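Local structure of papillomavirus transcription factor E2 (Human papillomavirus type 18, 1QQH) at residues 7-12 and 41-46; 20-25 and 71-76; 127-130 and 134-137. The protein acts as a viral transcription factor, whose N-terminal activation domain, represented by this fragment, probably recruits partners in transcription and viral replication. The protein carries 1 engineered substitution. All coordinates share one frame; numbering follows the deposited sequence.

Contact 1 (7-12 and 41-46); sequences AIELQM and PTHCFK
Beside the contact of F45 with L10, the ammonium nitrogen NZ of K46 is gripped by four backbone carbonyls. Two belong to its own segment: P41 O lies 2.8 Å from K46 NZ, and C44 O accepts a longer bond of 3.2 Å from the same K46 NZ. In both, the donor sits well above the carbonyl plane; the other two acceptors are T39 O and L36 O, the latter in the short helix 34-37, whose carbonyl end would probably favour the buried positive charge. This clamp ties 41-46 into a compact bend.

The bend faces the helix through two side-chain pairs. L10 has CG anti to its own nitrogen (chi1 176°), and chi2 (56°) then turns CD1 to the F45 ring, where CE2 is met at 3.9 Å from L10 CD1, on a slant between face and edge. F45 is further enclosed by A13, L14 and L17 of the same helix, and by the rings of W37 and W81. Nearer the surface, the extended E9 chain crosses H43 at about a right angle. E9 OE1 comes within 2.8 Å of H43 NE2 but lies well off the ring plane, too far from the N-H direction for a hydrogen bond; the carboxylate and ring planes are 49° apart. Any attraction would probably be strengthened if the ring were protonated.

Helix 3-19 thus packs against F45 of strand 45-56 and also on a second subunit, where L10 touches Q11: the helix-on-sheet junction of the E2 activation domain.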
ATOM      1  N   ALA A   7       0.300   7.061  12.438  1.00 81.44           N
ATOM      2  CA  ALA A   7      -0.377   6.931  11.150  1.00 78.88           C
ATOM      3  C   ALA A   7      -0.002   8.070  10.205  1.00 76.78           C
ATOM      4  O   ALA A   7       0.098   7.877   8.993  1.00 76.03           O
ATOM      5  CB  ALA A   7      -1.889   6.901  11.355  1.00 78.63           C
ATOM      6  N   ILE A   8       0.214   9.254  10.773  1.00 74.56           N
ATOM      7  CA  ILE A   8       0.564  10.440   9.996  1.00 72.29           C
ATOM      8  C   ILE A   8       1.971  10.348   9.407  1.00 70.09           C
ATOM      9  O   ILE A   8       2.196  10.689   8.243  1.00 69.84           O
ATOM     10  CB  ILE A   8       0.486  11.714  10.868  1.00 73.19           C
ATOM     11  CG1 ILE A   8      -0.798  11.704  11.705  1.00 74.06           C
ATOM     12  CG2 ILE A   8       0.523  12.952   9.982  1.00 73.27           C
ATOM     13  CD1 ILE A   8      -2.083  11.691  10.891  1.00 74.80           C
ATOM     14  N   GLU A   9       2.916   9.894  10.221  1.00 67.22           N
ATOM     15  CA  GLU A   9       4.300   9.752   9.787  1.00 64.29           C
ATOM     16  C   GLU A   9       4.364   8.733   8.654  1.00 60.85           C
ATOM     17  O   GLU A   9       4.985   8.968   7.615  1.00 60.19           O
ATOM     18  CB  GLU A   9       5.162   9.293  10.967  1.00 66.17           C
ATOM     19  CG  GLU A   9       6.656   9.276  10.697  1.00 69.33           C
ATOM     20  CD  GLU A   9       7.473   9.097  11.969  1.00 71.60           C
ATOM     21  OE1 GLU A   9       8.720   9.124  11.885  1.00 72.85           O
ATOM     22  OE2 GLU A   9       6.869   8.930  13.055  1.00 72.47           O
ATOM     23  N   LEU A  10       3.704   7.601   8.865  1.00 57.28           N
ATOM     24  CA  LEU A  10       3.665   6.537   7.876  1.00 54.00           C
ATOM     25  C   LEU A  10       3.083   7.044   6.560  1.00 52.77           C
ATOM     26  O   LEU A  10       3.613   6.769   5.483  1.00 51.77           O
ATOM     27  CB  LEU A  10       2.829   5.369   8.407  1.00 51.35           C
ATOM     28  CG  LEU A  10       2.599   4.198   7.456  1.00 50.22           C
ATOM     29  CD1 LEU A  10       3.929   3.654   6.988  1.00 48.04           C
ATOM     30  CD2 LEU A  10       1.783   3.118   8.154  1.00 49.32           C
ATOM     31  N   GLN A  11       1.994   7.798   6.652  1.00 52.50           N
ATOM     32  CA  GLN A  11       1.348   8.331   5.462  1.00 52.22           C
ATOM     33  C   GLN A  11       2.287   9.226   4.659  1.00 51.57           C
ATOM     34  O   GLN A  11       2.371   9.113   3.438  1.00 50.53           O
ATOM     35  CB  GLN A  11       0.107   9.120   5.842  1.00 54.06           C
ATOM     36  CG  GLN A  11      -0.941   9.082   4.763  1.00 56.47           C
ATOM     37  CD  GLN A  11      -1.533   7.698   4.618  1.00 57.07           C
ATOM     38  OE1 GLN A  11      -2.184   7.195   5.537  1.00 58.30           O
ATOM     39  NE2 GLN A  11      -1.304   7.070   3.468  1.00 56.80           N
ATOM     40  N   MET A  12       2.980  10.128   5.345  1.00 50.59           N
ATOM     41  CA  MET A  12       3.908  11.010   4.660  1.00 50.56           C
ATOM     42  C   MET A  12       5.011  10.191   4.004  1.00 48.29           C
ATOM     43  O   MET A  12       5.391  10.451   2.859  1.00 47.19           O
ATOM     44  CB  MET A  12       4.505  12.030   5.629  1.00 54.30           C
ATOM     45  CG  MET A  12       3.525  13.133   6.027  1.00 59.83           C
ATOM     46  SD  MET A  12       2.668  13.871   4.582  1.00 65.52           S
ATOM     47  CE  MET A  12       4.030  14.830   3.817  1.00 63.47           C
ATOM     48  N   PRO A  41      14.320  -2.154  11.201  1.00 42.91           N
ATOM     49  CA  PRO A  41      14.691  -0.766  11.500  1.00 41.99           C
ATOM     50  C   PRO A  41      13.488   0.143  11.274  1.00 42.27           C
ATOM     51  O   PRO A  41      12.826   0.064  10.236  1.00 38.95           O
ATOM     52  CB  PRO A  41      15.820  -0.497  10.512  1.00 42.55           C
ATOM     53  CG  PRO A  41      15.405  -1.311   9.331  1.00 42.81           C
ATOM     54  CD  PRO A  41      14.959  -2.608   9.954  1.00 43.19           C
ATOM     55  N   THR A  42      13.202   0.999  12.249  1.00 43.05           N
ATOM     56  CA  THR A  42      12.060   1.894  12.143  1.00 45.30           C
ATOM     57  C   THR A  42      12.312   3.022  11.164  1.00 45.36           C
ATOM     58  O   THR A  42      13.457   3.273  10.778  1.00 45.83           O
ATOM     59  CB  THR A  42      11.707   2.493  13.497  1.00 47.26           C
ATOM     60  OG1 THR A  42      12.808   3.282  13.967  1.00 49.91           O
ATOM     61  CG2 THR A  42      11.408   1.388  14.494  1.00 50.52           C
ATOM     62  N   HIS A  43      11.234   3.693  10.761  1.00 45.61           N
ATOM     63  CA  HIS A  43      11.317   4.799   9.813  1.00 44.89           C
ATOM     64  C   HIS A  43      11.828   4.327   8.464  1.00 42.39           C
ATOM     65  O   HIS A  43      12.277   5.132   7.652  1.00 43.92           O
ATOM     66  CB  HIS A  43      12.243   5.897  10.346  1.00 48.73           C
ATOM     67  CG  HIS A  43      11.701   6.616  11.542  1.00 52.56           C
ATOM     68  ND1 HIS A  43      12.457   7.500  12.285  1.00 53.98           N
ATOM     69  CD2 HIS A  43      10.473   6.597  12.112  1.00 54.65           C
ATOM     70  CE1 HIS A  43      11.717   7.993  13.262  1.00 55.83           C
ATOM     71  NE2 HIS A  43      10.509   7.461  13.180  1.00 56.31           N
ATOM     72  N   CYS A  44      11.771   3.022   8.232  1.00 38.99           N
ATOM     73  CA  CYS A  44      12.215   2.444   6.968  1.00 36.76           C
ATOM     74  C   CYS A  44      11.168   1.475   6.443  1.00 35.65           C
ATOM     75  O   CYS A  44      10.292   1.035   7.180  1.00 37.10           O
ATOM     76  CB  CYS A  44      13.500   1.640   7.154  1.00 37.15           C
ATOM     77  SG  CYS A  44      14.962   2.544   7.625  1.00 37.25           S
ATOM     78  N   PHE A  45      11.252   1.156   5.161  1.00 32.71           N
ATOM     79  CA  PHE A  45      10.364   0.158   4.595  1.00 32.36           C
ATOM     80  C   PHE A  45      11.318  -1.002   4.345  1.00 30.80           C
ATOM     81  O   PHE A  45      12.517  -0.803   4.161  1.00 31.56           O
ATOM     82  CB  PHE A  45       9.709   0.641   3.287  1.00 31.55           C
ATOM     83  CG  PHE A  45       8.642   1.688   3.500  1.00 32.60           C
ATOM     84  CD1 PHE A  45       8.872   3.025   3.176  1.00 33.09           C
ATOM     85  CD2 PHE A  45       7.433   1.347   4.091  1.00 32.43           C
ATOM     86  CE1 PHE A  45       7.910   4.005   3.450  1.00 32.22           C
ATOM     87  CE2 PHE A  45       6.472   2.316   4.364  1.00 31.32           C
ATOM     88  CZ  PHE A  45       6.714   3.646   4.045  1.00 31.32           C
ATOM     89  N   LYS A  46      10.810  -2.218   4.384  1.00 31.16           N
ATOM     90  CA  LYS A  46      11.670  -3.359   4.156  1.00 30.59           C
ATOM     91  C   LYS A  46      10.887  -4.525   3.582  1.00 29.94           C
ATOM     92  O   LYS A  46       9.711  -4.708   3.880  1.00 29.12           O
ATOM     93  CB  LYS A  46      12.372  -3.767   5.458  1.00 31.99           C
ATOM     94  CG  LYS A  46      11.483  -3.834   6.698  1.00 31.01           C
ATOM     95  CD  LYS A  46      11.404  -2.496   7.401  1.00 30.88           C
ATOM     96  CE  LYS A  46      10.717  -2.624   8.746  1.00 31.76           C
ATOM     97  NZ  LYS A  46      10.555  -1.296   9.406  1.00 31.06           N
TER

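Contact 2 (20-25 and 71-76); sequences SAYKTE and SVYYMT. Engineered in segment 20-25: A21 (natural residue Arg).
Y73 drives the edge of its ring into the face of Y22, a T-shaped (edge-to-face) pair that fastens two overlapping type I turns, S20 to K23 and Y22 to E25, to the antiparallel sheet. The planes stand 86° apart, with 5.3 Å between the centroids of the Y22 and Y73 rings. Y73 CG lies anti to its carbonyl carbon (chi1 -58°), which directs the ring to the loop. The CD2-CE2 edge does the touching, with CE2 nearest: Y73 CE2 lies 3.7 Å from Y22 CG, close to the root of the ring rather than over its middle, and also brushes Y22 CB. The polar end of Y22 is directed past this meeting to a hydrogen bond with D141 O near the chain terminus, which probably helps to fix the ring's orientation.

E25 approaches Y73 from the opposite direction, its carboxylate plane 77° from the ring plane. Y73 OH donates to the carboxylate on its syn side, 2.6 Å from E25 OE1. The acid is shared further: K47 forms a salt bridge to E25 OE1 and K83 one to E25 OE2, so the buried negative charge is probably well compensated. W27 supplies a second edge-to-face neighbour for the Y73 ring.

E25 N bonds to Y22 O at 2.9 Å, closing the second turn. The first, with the engineered A21 at a corner, has only a weak backbone bond, K23 N to S20 O at 3.4 Å, supplemented by K23 NZ to S20 O at 3.0 Å. S20 OG accepts from Y22 N at 3.1 Å, an ST turn.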
ATOM      1  N   SER A  20       9.028   8.088  -5.216  1.00 46.36           N
ATOM      2  CA  SER A  20      10.406   7.626  -5.334  1.00 44.98           C
ATOM      3  C   SER A  20      10.584   6.723  -6.541  1.00 44.22           C
ATOM      4  O   SER A  20       9.625   6.394  -7.247  1.00 43.87           O
ATOM      5  CB  SER A  20      10.812   6.847  -4.086  1.00 44.18           C
ATOM      6  OG  SER A  20      10.225   5.555  -4.101  1.00 42.46           O
ATOM      7  N   ALA A  21      11.819   6.299  -6.751  1.00 43.16           N
ATOM      8  CA  ALA A  21      12.148   5.434  -7.867  1.00 43.57           C
ATOM      9  C   ALA A  21      11.688   4.003  -7.636  1.00 44.17           C
ATOM     10  O   ALA A  21      11.798   3.163  -8.528  1.00 44.61           O
ATOM     11  CB  ALA A  21      13.650   5.460  -8.110  1.00 44.68           C
ATOM     12  N   TYR A  22      11.163   3.716  -6.448  1.00 44.06           N
ATOM     13  CA  TYR A  22      10.733   2.354  -6.155  1.00 43.46           C
ATOM     14  C   TYR A  22       9.225   2.147  -6.234  1.00 44.92           C
ATOM     15  O   TYR A  22       8.740   1.035  -6.025  1.00 43.94           O
ATOM     16  CB  TYR A  22      11.283   1.919  -4.785  1.00 41.18           C
ATOM     17  CG  TYR A  22      12.775   2.154  -4.680  1.00 39.10           C
ATOM     18  CD1 TYR A  22      13.280   3.250  -3.980  1.00 37.05           C
ATOM     19  CD2 TYR A  22      13.678   1.349  -5.389  1.00 37.91           C
ATOM     20  CE1 TYR A  22      14.642   3.550  -3.995  1.00 37.52           C
ATOM     21  CE2 TYR A  22      15.039   1.641  -5.416  1.00 37.75           C
ATOM     22  CZ  TYR A  22      15.515   2.742  -4.722  1.00 38.25           C
ATOM     23  OH  TYR A  22      16.853   3.058  -4.780  1.00 38.11           O
ATOM     24  N   LYS A  23       8.494   3.210  -6.567  1.00 46.16           N
ATOM     25  CA  LYS A  23       7.035   3.136  -6.692  1.00 47.95           C
ATOM     26  C   LYS A  23       6.553   2.058  -7.678  1.00 47.30           C
ATOM     27  O   LYS A  23       5.426   1.580  -7.583  1.00 47.92           O
ATOM     28  CB  LYS A  23       6.471   4.502  -7.102  1.00 49.58           C
ATOM     29  CG  LYS A  23       6.987   5.041  -8.433  1.00 52.76           C
ATOM     30  CD  LYS A  23       6.459   6.454  -8.695  1.00 54.16           C
ATOM     31  CE  LYS A  23       7.032   7.054  -9.975  1.00 55.87           C
ATOM     32  NZ  LYS A  23       8.514   7.238  -9.916  1.00 56.65           N
ATOM     33  N   THR A  24       7.406   1.666  -8.615  1.00 46.80           N
ATOM     34  CA  THR A  24       7.043   0.647  -9.597  1.00 46.06           C
ATOM     35  C   THR A  24       7.170  -0.776  -9.054  1.00 45.39           C
ATOM     36  O   THR A  24       6.614  -1.714  -9.627  1.00 44.66           O
ATOM     37  CB  THR A  24       7.932   0.751 -10.862  1.00 47.68           C
ATOM     38  OG1 THR A  24       7.687   2.001 -11.515  1.00 49.05           O
ATOM     39  CG2 THR A  24       7.629  -0.388 -11.837  1.00 48.08           C
ATOM     40  N   GLU A  25       7.911  -0.950  -7.964  1.00 43.27           N
ATOM     41  CA  GLU A  25       8.082  -2.288  -7.406  1.00 41.82           C
ATOM     42  C   GLU A  25       6.777  -2.774  -6.806  1.00 40.98           C
ATOM     43  O   GLU A  25       5.840  -1.995  -6.611  1.00 37.85           O
ATOM     44  CB  GLU A  25       9.151  -2.301  -6.312  1.00 41.86           C
ATOM     45  CG  GLU A  25      10.533  -1.858  -6.753  1.00 42.73           C
ATOM     46  CD  GLU A  25      11.548  -1.950  -5.622  1.00 42.60           C
ATOM     47  OE1 GLU A  25      11.161  -1.691  -4.462  1.00 41.45           O
ATOM     48  OE2 GLU A  25      12.724  -2.266  -5.897  1.00 40.38           O
ATOM     49  N   SER A  71      15.852  -6.187   1.458  1.00 35.12           N
ATOM     50  CA  SER A  71      15.895  -4.814   0.997  1.00 34.88           C
ATOM     51  C   SER A  71      15.405  -3.846   2.048  1.00 33.44           C
ATOM     52  O   SER A  71      14.311  -3.994   2.569  1.00 33.49           O
ATOM     53  CB  SER A  71      15.045  -4.664  -0.266  1.00 35.57           C
ATOM     54  OG  SER A  71      15.491  -5.552  -1.277  1.00 38.29           O
ATOM     55  N   VAL A  72      16.226  -2.849   2.351  1.00 33.66           N
ATOM     56  CA  VAL A  72      15.873  -1.833   3.328  1.00 33.14           C
ATOM     57  C   VAL A  72      15.763  -0.499   2.611  1.00 33.78           C
ATOM     58  O   VAL A  72      16.673  -0.103   1.871  1.00 33.42           O
ATOM     59  CB  VAL A  72      16.941  -1.724   4.427  1.00 34.30           C
ATOM     60  CG1 VAL A  72      16.624  -0.544   5.345  1.00 33.16           C
ATOM     61  CG2 VAL A  72      16.999  -3.024   5.220  1.00 32.86           C
ATOM     62  N   TYR A  73      14.642   0.183   2.820  1.00 33.87           N
ATOM     63  CA  TYR A  73      14.396   1.475   2.196  1.00 32.95           C
ATOM     64  C   TYR A  73      14.426   2.564   3.252  1.00 34.39           C
ATOM     65  O   TYR A  73      13.549   2.639   4.115  1.00 32.90           O
ATOM     66  CB  TYR A  73      13.038   1.488   1.482  1.00 31.03           C
ATOM     67  CG  TYR A  73      12.887   0.420   0.421  1.00 30.40           C
ATOM     68  CD1 TYR A  73      12.893  -0.927   0.761  1.00 30.16           C
ATOM     69  CD2 TYR A  73      12.767   0.756  -0.927  1.00 29.41           C
ATOM     70  CE1 TYR A  73      12.784  -1.922  -0.214  1.00 30.11           C
ATOM     71  CE2 TYR A  73      12.661  -0.226  -1.910  1.00 29.66           C
ATOM     72  CZ  TYR A  73      12.671  -1.563  -1.548  1.00 29.99           C
ATOM     73  OH  TYR A  73      12.579  -2.546  -2.504  1.00 29.14           O
ATOM     74  N   TYR A  74      15.451   3.404   3.185  1.00 36.89           N
ATOM     75  CA  TYR A  74      15.590   4.495   4.130  1.00 39.47           C
ATOM     76  C   TYR A  74      15.548   5.798   3.357  1.00 41.94           C
ATOM     77  O   TYR A  74      15.734   5.816   2.140  1.00 41.52           O
ATOM     78  CB  TYR A  74      16.912   4.365   4.890  1.00 37.46           C
ATOM     79  CG  TYR A  74      18.145   4.495   4.027  1.00 37.50           C
ATOM     80  CD1 TYR A  74      18.763   5.733   3.851  1.00 37.60           C
ATOM     81  CD2 TYR A  74      18.712   3.377   3.405  1.00 37.35           C
ATOM     82  CE1 TYR A  74      19.919   5.862   3.086  1.00 38.78           C
ATOM     83  CE2 TYR A  74      19.875   3.493   2.630  1.00 38.50           C
ATOM     84  CZ  TYR A  74      20.475   4.740   2.479  1.00 39.17           C
ATOM     85  OH  TYR A  74      21.637   4.874   1.749  1.00 38.30           O
ATOM     86  N   MET A  75      15.292   6.889   4.064  1.00 46.35           N
ATOM     87  CA  MET A  75      15.231   8.193   3.430  1.00 50.72           C
ATOM     88  C   MET A  75      16.431   9.047   3.854  1.00 51.71           C
ATOM     89  O   MET A  75      16.740   9.158   5.041  1.00 50.49           O
ATOM     90  CB  MET A  75      13.918   8.884   3.805  1.00 54.27           C
ATOM     91  CG  MET A  75      13.704  10.227   3.123  1.00 59.93           C
ATOM     92  SD  MET A  75      12.170  11.043   3.658  1.00 64.39           S
ATOM     93  CE  MET A  75      11.147  10.862   2.176  1.00 64.29           C
ATOM     94  N   THR A  76      17.119   9.630   2.876  1.00 53.30           N
ATOM     95  CA  THR A  76      18.271  10.475   3.168  1.00 55.41           C
ATOM     96  C   THR A  76      17.791  11.762   3.829  1.00 57.71           C
ATOM     97  O   THR A  76      16.591  12.046   3.871  1.00 57.87           O
ATOM     98  CB  THR A  76      19.047  10.849   1.885  1.00 54.25           C
ATOM     99  OG1 THR A  76      18.259  11.737   1.085  1.00 52.89           O
ATOM    100  CG2 THR A  76      19.365   9.605   1.077  1.00 53.55           C
TER

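Contact 3 (127-130 and 134-137); sequences NVID and SMCS
I129 and S134 mark the nearest approach of two segments that are joined by three residues at the edges of the antiparallel sheet, yet share no hydrogen bond with each other: strand 127-128 pairs with strand 120-124, and the weakly bonded strand 134-136 with strand 81-89. Their CA atoms are 6.0 Å apart at I129 and S134, and side chains fill the interval.

S134 comes first, and offers its backbone rather than its hydroxyl. The branch methyl CG2 of I129 rests against it, 3.9 Å from S134 CA, while S134 OG turns to a weak hydrogen bond with Y94 OH.

M135 follows, and meets both I129 and N127. Its nitrogen and the root of its side chain receive the other arm of I129: I129 CD1 is 3.6 Å from M135 N. The same methyl is 3.7 Å from M135 CG, so CD1 leans on backbone and side chain together. I129 lies with CG1 beside its own nitrogen (chi1 -60°) and extends beyond it, which presents CG2 to one residue and CD1 to the next. F124 touches both I129 and M135, and so backs this small apolar patch from strand 120-124.

The far end of M135, bent at chi2 (-130°, away from a staggered position) and again at chi3, reaches across to N127, and the two side chains cross at about a right angle. Both residues touch a crystal neighbour, so this outer part may owe something to the lattice. The terminal methyl closes over the amide group, with M135 CE 3.6 Å from N127 CG.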
ATOM      1  N   ASN A 127      25.081 -20.742   6.408  1.00 66.40           N
ATOM      2  CA  ASN A 127      26.394 -20.180   6.705  1.00 66.33           C
ATOM      3  C   ASN A 127      26.550 -19.698   8.144  1.00 66.13           C
ATOM      4  O   ASN A 127      25.637 -19.093   8.707  1.00 66.42           O
ATOM      5  CB  ASN A 127      26.666 -18.996   5.775  1.00 67.43           C
ATOM      6  CG  ASN A 127      26.335 -19.298   4.326  1.00 68.11           C
ATOM      7  OD1 ASN A 127      25.176 -19.545   3.976  1.00 68.43           O
ATOM      8  ND2 ASN A 127      27.351 -19.276   3.472  1.00 68.40           N
ATOM      9  N   VAL A 128      27.707 -19.961   8.737  1.00 65.39           N
ATOM     10  CA  VAL A 128      27.973 -19.498  10.092  1.00 64.98           C
ATOM     11  C   VAL A 128      28.736 -18.197   9.940  1.00 65.24           C
ATOM     12  O   VAL A 128      29.822 -18.174   9.369  1.00 64.20           O
ATOM     13  CB  VAL A 128      28.824 -20.498  10.892  1.00 65.04           C
ATOM     14  CG1 VAL A 128      29.411 -19.814  12.118  1.00 64.79           C
ATOM     15  CG2 VAL A 128      27.963 -21.671  11.329  1.00 64.74           C
ATOM     16  N   ILE A 129      28.163 -17.114  10.448  1.00 66.21           N
ATOM     17  CA  ILE A 129      28.792 -15.810  10.329  1.00 67.20           C
ATOM     18  C   ILE A 129      29.602 -15.390  11.540  1.00 69.26           C
ATOM     19  O   ILE A 129      29.083 -14.771  12.467  1.00 69.93           O
ATOM     20  CB  ILE A 129      27.746 -14.725  10.027  1.00 65.71           C
ATOM     21  CG1 ILE A 129      27.038 -15.059   8.715  1.00 64.87           C
ATOM     22  CG2 ILE A 129      28.410 -13.364   9.943  1.00 65.09           C
ATOM     23  CD1 ILE A 129      26.126 -13.978   8.220  1.00 65.69           C
ATOM     24  N   ASP A 130      30.881 -15.737  11.528  1.00 71.94           N
ATOM     25  CA  ASP A 130      31.787 -15.368  12.606  1.00 74.92           C
ATOM     26  C   ASP A 130      32.741 -14.341  12.010  1.00 75.94           C
ATOM     27  O   ASP A 130      32.306 -13.295  11.527  1.00 76.26           O
ATOM     28  CB  ASP A 130      32.559 -16.595  13.112  1.00 76.22           C
ATOM     29  CG  ASP A 130      33.125 -17.442  11.982  1.00 77.71           C
ATOM     30  OD1 ASP A 130      33.792 -16.877  11.086  1.00 79.11           O
ATOM     31  OD2 ASP A 130      32.906 -18.675  11.997  1.00 78.63           O
ATOM     32  N   SER A 134      30.531 -10.674   6.924  1.00 62.83           N
ATOM     33  CA  SER A 134      29.097 -10.729   7.106  1.00 61.32           C
ATOM     34  C   SER A 134      28.450 -11.001   5.764  1.00 59.97           C
ATOM     35  O   SER A 134      29.046 -10.754   4.719  1.00 59.46           O
ATOM     36  CB  SER A 134      28.581  -9.405   7.662  1.00 61.49           C
ATOM     37  OG  SER A 134      28.618  -8.392   6.678  1.00 60.80           O
ATOM     38  N   MET A 135      27.238 -11.528   5.796  1.00 59.17           N
ATOM     39  CA  MET A 135      26.517 -11.804   4.574  1.00 58.91           C
ATOM     40  C   MET A 135      25.445 -10.741   4.420  1.00 57.96           C
ATOM     41  O   MET A 135      25.079 -10.069   5.385  1.00 57.64           O
ATOM     42  CB  MET A 135      25.872 -13.186   4.628  1.00 61.53           C
ATOM     43  CG  MET A 135      26.852 -14.349   4.648  1.00 65.18           C
ATOM     44  SD  MET A 135      26.438 -15.625   3.406  1.00 70.41           S
ATOM     45  CE  MET A 135      24.777 -16.123   3.926  1.00 68.94           C
ATOM     46  N   CYS A 136      24.953 -10.580   3.200  1.00 56.61           N
ATOM     47  CA  CYS A 136      23.910  -9.609   2.913  1.00 55.81           C
ATOM     48  C   CYS A 136      23.327  -9.930   1.565  1.00 54.03           C
ATOM     49  O   CYS A 136      23.948 -10.620   0.764  1.00 53.95           O
ATOM     50  CB  CYS A 136      24.465  -8.180   2.878  1.00 57.56           C
ATOM     51  SG  CYS A 136      26.262  -8.021   3.067  1.00 62.32           S
ATOM     52  N   SER A 137      22.119  -9.443   1.324  1.00 52.66           N
ATOM     53  CA  SER A 137      21.472  -9.648   0.045  1.00 51.76           C
ATOM     54  C   SER A 137      22.289  -8.840  -0.957  1.00 50.40           C
ATOM     55  O   SER A 137      23.183  -8.080  -0.573  1.00 49.29           O
ATOM     56  CB  SER A 137      20.041  -9.120   0.094  1.00 53.12           C
ATOM     57  OG  SER A 137      19.404  -9.247  -1.166  1.00 55.86           O
TER

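The first two contacts alternate along the chain: 7-12 and 20-25 come first, then their partners 41-46 and 71-76. Their centres lie 12 Å apart and they meet directly, since F45 O and Y73 N, on the paired strands 45-56 and 63-75, are 2.7 Å apart in a probable hydrogen bond. Contact 3 comes later in sequence, at the edges of the same sheet. Its centre is 27 Å from that of contact 1, on the opposite side of the chain's centre; it approaches contact 2 to about 5 Å between nearest atoms without touching. Helix 3-19 and its following loop thus dock at one part of the sheet, while strand edges meet at another.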